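Local coordinates for fatty acid-binding protein TM_1468 (Thermotoga maritima, PDB 1MGP) that binds long-chain fatty acids such as palmitate and may take part in lipid transport or fatty acid metabolism, at residues A[190-195]-A[225-230]. Residues are numbered along the deposited sequence; the frame is centred on the assembly and turned at random.
Sequences SNFDYL and LIPYRK. With PLM (palmitic acid), chain B.
Phe192 and Leu195 reach across to Pro227 and Leu225 from backbones that stay well apart: the closest CA pairs are Phe192 with Pro227 at 10.0 Å and Leu195 with Leu225 at 9.6 Å. No hydrogen bond links residues 190-195 to 225-230, so side chains alone close the gap, burying a modest 106 Å² in two separate apolar touches. Residues 190-195 run from the turn after strand 183-189 into helix 193-198, and two local hydrogen bonds brace the turn. Asn191 OD1 accepts from Asp193 N at 3.0 Å with an N-H...O angle of 150°, a capping bond whose donor lies 34° off the carbonyl plane, and Asn191 O accepts from Tyr194 N.

The second segment belongs to strand 224-232, which lies at one margin of a six-stranded mixed sheet and pairs antiparallel with strand 214-221. Tyr228 and Arg229 both face Cys217 there, making a classic beta bulge. The contact therefore joins the turn and helix that follow strand 183-189 to this outermost strand, across the intervening strand 214-221, whose Val216 touches Phe192 and whose Leu218 touches Pro227.

With CG anti to the backbone N (chi1 -160°), the Phe192 ring brings its far carbon CZ to 4.2 Å from Pro227 CG. The proline meets the ring obliquely, the two side chains crossing at about a right angle. Deeper in, methyl meets methyl: Leu195 CD2 lies 4.0 Å from Leu225 CD1, and both leucines also touch Val201. Leu225 turns both branches to the palmitate, CD1 and CD2 each approaching its C9 at 3.8 Å. The two Leu225 methyls lie against the middle of the acyl chain, remote from the carboxylate that Ser121 OG and Thr88 OG1 hold by hydrogen bonds.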
ATOM      1  N   SER A 190      14.613   9.242   0.953  1.00 14.61           N
ATOM      2  CA  SER A 190      15.853   9.949   0.645  1.00 17.01           C
ATOM      3  C   SER A 190      15.768  11.411   1.040  1.00 16.65           C
ATOM      4  O   SER A 190      16.769  12.015   1.416  1.00 18.95           O
ATOM      5  CB  SER A 190      16.151   9.870  -0.855  1.00 15.31           C
ATOM      6  OG  SER A 190      16.348   8.532  -1.268  1.00 28.33           O
ATOM      7  N   ASN A 191      14.574  11.984   0.929  1.00 15.68           N
ATOM      8  CA  ASN A 191      14.369  13.385   1.269  1.00 16.00           C
ATOM      9  C   ASN A 191      13.135  13.546   2.145  1.00 15.40           C
ATOM     10  O   ASN A 191      12.017  13.646   1.646  1.00 14.48           O
ATOM     11  CB  ASN A 191      14.204  14.221  -0.001  1.00 17.57           C
ATOM     12  CG  ASN A 191      14.141  15.704   0.290  1.00 18.08           C
ATOM     13  OD1 ASN A 191      13.902  16.116   1.426  1.00 19.39           O
ATOM     14  ND2 ASN A 191      14.342  16.516  -0.739  1.00 18.75           N
ATOM     15  N   PHE A 192      13.361  13.589   3.452  1.00 14.39           N
ATOM     16  CA  PHE A 192      12.299  13.716   4.439  1.00 14.73           C
ATOM     17  C   PHE A 192      11.354  14.909   4.248  1.00 15.36           C
ATOM     18  O   PHE A 192      10.242  14.906   4.778  1.00 14.69           O
ATOM     19  CB  PHE A 192      12.919  13.779   5.840  1.00 12.94           C
ATOM     20  CG  PHE A 192      11.964  13.437   6.948  1.00 14.29           C
ATOM     21  CD1 PHE A 192      11.404  12.170   7.029  1.00 11.65           C
ATOM     22  CD2 PHE A 192      11.643  14.377   7.926  1.00 15.41           C
ATOM     23  CE1 PHE A 192      10.540  11.832   8.075  1.00 14.59           C
ATOM     24  CE2 PHE A 192      10.780  14.052   8.974  1.00 13.68           C
ATOM     25  CZ  PHE A 192      10.229  12.776   9.048  1.00 13.55           C
ATOM     26  N   ASP A 193      11.779  15.926   3.503  1.00 13.52           N
ATOM     27  CA  ASP A 193      10.927  17.094   3.301  1.00 16.27           C
ATOM     28  C   ASP A 193       9.599  16.775   2.628  1.00 15.04           C
ATOM     29  O   ASP A 193       8.612  17.486   2.828  1.00 14.60           O
ATOM     30  CB  ASP A 193      11.651  18.171   2.497  1.00 18.74           C
ATOM     31  CG  ASP A 193      12.793  18.797   3.270  1.00 23.48           C
ATOM     32  OD1 ASP A 193      12.687  18.885   4.511  1.00 23.42           O
ATOM     33  OD2 ASP A 193      13.786  19.215   2.634  1.00 27.50           O
ATOM     34  N   TYR A 194       9.568  15.721   1.816  1.00 14.39           N
ATOM     35  CA  TYR A 194       8.320  15.344   1.159  1.00 13.47           C
ATOM     36  C   TYR A 194       7.285  14.934   2.204  1.00 11.93           C
ATOM     37  O   TYR A 194       6.164  15.434   2.201  1.00 12.36           O
ATOM     38  CB  TYR A 194       8.537  14.187   0.180  1.00 14.07           C
ATOM     39  CG  TYR A 194       9.093  14.605  -1.164  1.00 14.42           C
ATOM     40  CD1 TYR A 194      10.460  14.800  -1.348  1.00 16.04           C
ATOM     41  CD2 TYR A 194       8.245  14.803  -2.254  1.00 14.54           C
ATOM     42  CE1 TYR A 194      10.970  15.182  -2.593  1.00 16.03           C
ATOM     43  CE2 TYR A 194       8.742  15.185  -3.499  1.00 13.90           C
ATOM     44  CZ  TYR A 194      10.102  15.370  -3.661  1.00 16.70           C
ATOM     45  OH  TYR A 194      10.593  15.742  -4.891  1.00 16.57           O
ATOM     46  N   LEU A 195       7.663  14.024   3.098  1.00 11.48           N
ATOM     47  CA  LEU A 195       6.739  13.563   4.128  1.00 10.19           C
ATOM     48  C   LEU A 195       6.267  14.715   5.006  1.00 12.39           C
ATOM     49  O   LEU A 195       5.096  14.783   5.387  1.00 13.04           O
ATOM     50  CB  LEU A 195       7.390  12.477   4.985  1.00 10.27           C
ATOM     51  CG  LEU A 195       7.381  11.068   4.382  1.00 11.00           C
ATOM     52  CD1 LEU A 195       8.227  10.128   5.236  1.00  9.90           C
ATOM     53  CD2 LEU A 195       5.944  10.563   4.294  1.00  9.14           C
ATOM     54  N   LEU A 225       2.661   6.778  10.771  1.00 13.63           N
ATOM     55  CA  LEU A 225       4.026   6.725  10.264  1.00 12.94           C
ATOM     56  C   LEU A 225       5.003   7.047  11.392  1.00 12.61           C
ATOM     57  O   LEU A 225       4.989   8.149  11.940  1.00 13.02           O
ATOM     58  CB  LEU A 225       4.208   7.727   9.125  1.00 13.65           C
ATOM     59  CG  LEU A 225       3.288   7.539   7.917  1.00 13.91           C
ATOM     60  CD1 LEU A 225       3.618   8.590   6.867  1.00 14.10           C
ATOM     61  CD2 LEU A 225       3.457   6.132   7.350  1.00 14.71           C
ATOM     62  N   ILE A 226       5.857   6.089  11.729  1.00 13.32           N
ATOM     63  CA  ILE A 226       6.810   6.282  12.812  1.00 13.22           C
ATOM     64  C   ILE A 226       8.275   6.293  12.392  1.00 13.61           C
ATOM     65  O   ILE A 226       8.842   5.249  12.071  1.00 14.26           O
ATOM     66  CB  ILE A 226       6.656   5.184  13.887  1.00 15.00           C
ATOM     67  CG1 ILE A 226       5.199   5.094  14.358  1.00 15.61           C
ATOM     68  CG2 ILE A 226       7.607   5.470  15.051  1.00 14.68           C
ATOM     69  CD1 ILE A 226       4.628   6.396  14.896  1.00 18.26           C
ATOM     70  N   PRO A 227       8.908   7.476  12.386  1.00 15.12           N
ATOM     71  CA  PRO A 227      10.324   7.549  12.008  1.00 16.65           C
ATOM     72  C   PRO A 227      11.080   6.918  13.171  1.00 18.32           C
ATOM     73  O   PRO A 227      10.880   7.319  14.318  1.00 19.41           O
ATOM     74  CB  PRO A 227      10.585   9.052  11.925  1.00 17.15           C
ATOM     75  CG  PRO A 227       9.235   9.634  11.636  1.00 16.93           C
ATOM     76  CD  PRO A 227       8.330   8.823  12.517  1.00 16.01           C
ATOM     77  N   TYR A 228      11.926   5.930  12.909  1.00 18.24           N
ATOM     78  CA  TYR A 228      12.643   5.310  14.015  1.00 17.54           C
ATOM     79  C   TYR A 228      14.158   5.383  13.889  1.00 18.73           C
ATOM     80  O   TYR A 228      14.869   4.989  14.808  1.00 16.77           O
ATOM     81  CB  TYR A 228      12.224   3.844  14.193  1.00 15.01           C
ATOM     82  CG  TYR A 228      12.616   2.922  13.053  1.00 15.11           C
ATOM     83  CD1 TYR A 228      11.799   2.778  11.928  1.00 14.33           C
ATOM     84  CD2 TYR A 228      13.814   2.203  13.095  1.00 16.04           C
ATOM     85  CE1 TYR A 228      12.168   1.939  10.870  1.00 13.84           C
ATOM     86  CE2 TYR A 228      14.193   1.365  12.046  1.00 13.50           C
ATOM     87  CZ  TYR A 228      13.367   1.237  10.938  1.00 14.83           C
ATOM     88  OH  TYR A 228      13.741   0.406   9.906  1.00 13.47           O
ATOM     89  N   ARG A 229      14.662   5.890  12.769  1.00 18.19           N
ATOM     90  CA  ARG A 229      16.106   5.960  12.619  1.00 19.70           C
ATOM     91  C   ARG A 229      16.585   6.760  11.417  1.00 19.35           C
ATOM     92  O   ARG A 229      15.911   6.828  10.387  1.00 17.65           O
ATOM     93  CB  ARG A 229      16.669   4.539  12.541  1.00 22.32           C
ATOM     94  CG  ARG A 229      18.176   4.450  12.612  1.00 24.42           C
ATOM     95  CD  ARG A 229      18.575   3.003  12.729  1.00 28.28           C
ATOM     96  NE  ARG A 229      20.000   2.836  12.976  1.00 31.77           N
ATOM     97  CZ  ARG A 229      20.548   1.690  13.362  1.00 32.15           C
ATOM     98  NH1 ARG A 229      19.784   0.621  13.540  1.00 31.21           N
ATOM     99  NH2 ARG A 229      21.857   1.616  13.570  1.00 34.01           N
ATOM    100  N   LYS A 230      17.760   7.362  11.568  1.00 18.26           N
ATOM    101  CA  LYS A 230      18.382   8.146  10.509  1.00 18.21           C
ATOM    102  C   LYS A 230      19.767   7.552  10.283  1.00 16.64           C
ATOM    103  O   LYS A 230      20.530   7.378  11.229  1.00 16.98           O
ATOM    104  CB  LYS A 230      18.509   9.612  10.933  1.00 20.96           C
ATOM    105  CG  LYS A 230      17.213  10.203  11.466  1.00 25.62           C
ATOM    106  CD  LYS A 230      17.336  11.692  11.752  1.00 28.50           C
ATOM    107  CE  LYS A 230      17.520  12.489  10.474  1.00 31.49           C
ATOM    108  NZ  LYS A 230      17.489  13.960  10.722  1.00 32.19           N
TER
HETATM  109  C1  PLM B 314      -5.139  11.498   0.989  1.00 18.81           C
HETATM  110  O1  PLM B 314      -6.195  11.213   1.587  1.00 16.31           O
HETATM  111  O2  PLM B 314      -4.941  12.614   0.463  1.00 18.02           O
HETATM  112  C2  PLM B 314      -4.046  10.437   0.897  1.00 18.15           C
HETATM  113  C3  PLM B 314      -2.957  10.586   1.960  1.00 18.01           C
HETATM  114  C4  PLM B 314      -1.910   9.497   1.791  1.00 19.90           C
HETATM  115  C5  PLM B 314      -0.811   9.604   2.826  1.00 19.96           C
HETATM  116  C6  PLM B 314       0.358   8.704   2.504  1.00 20.33           C
HETATM  117  C7  PLM B 314       1.470   8.846   3.530  1.00 21.79           C
HETATM  118  C8  PLM B 314       2.726   8.131   3.070  1.00 22.81           C
HETATM  119  C9  PLM B 314       2.795   6.720   3.632  1.00 22.06           C
HETATM  120  CA  PLM B 314       3.758   5.866   2.836  1.00 21.04           C
HETATM  121  CB  PLM B 314       3.904   4.490   3.447  1.00 20.05           C
HETATM  122  CC  PLM B 314       4.867   3.652   2.625  1.00 19.07           C
HETATM  123  CD  PLM B 314       5.040   2.252   3.211  1.00 18.58           C
HETATM  124  CE  PLM B 314       6.011   1.421   2.357  1.00 20.07           C
HETATM  125  CF  PLM B 314       6.190  -0.003   2.887  1.00 20.30           C
HETATM  126  CG  PLM B 314       5.186  -0.973   2.270  1.00 23.66           C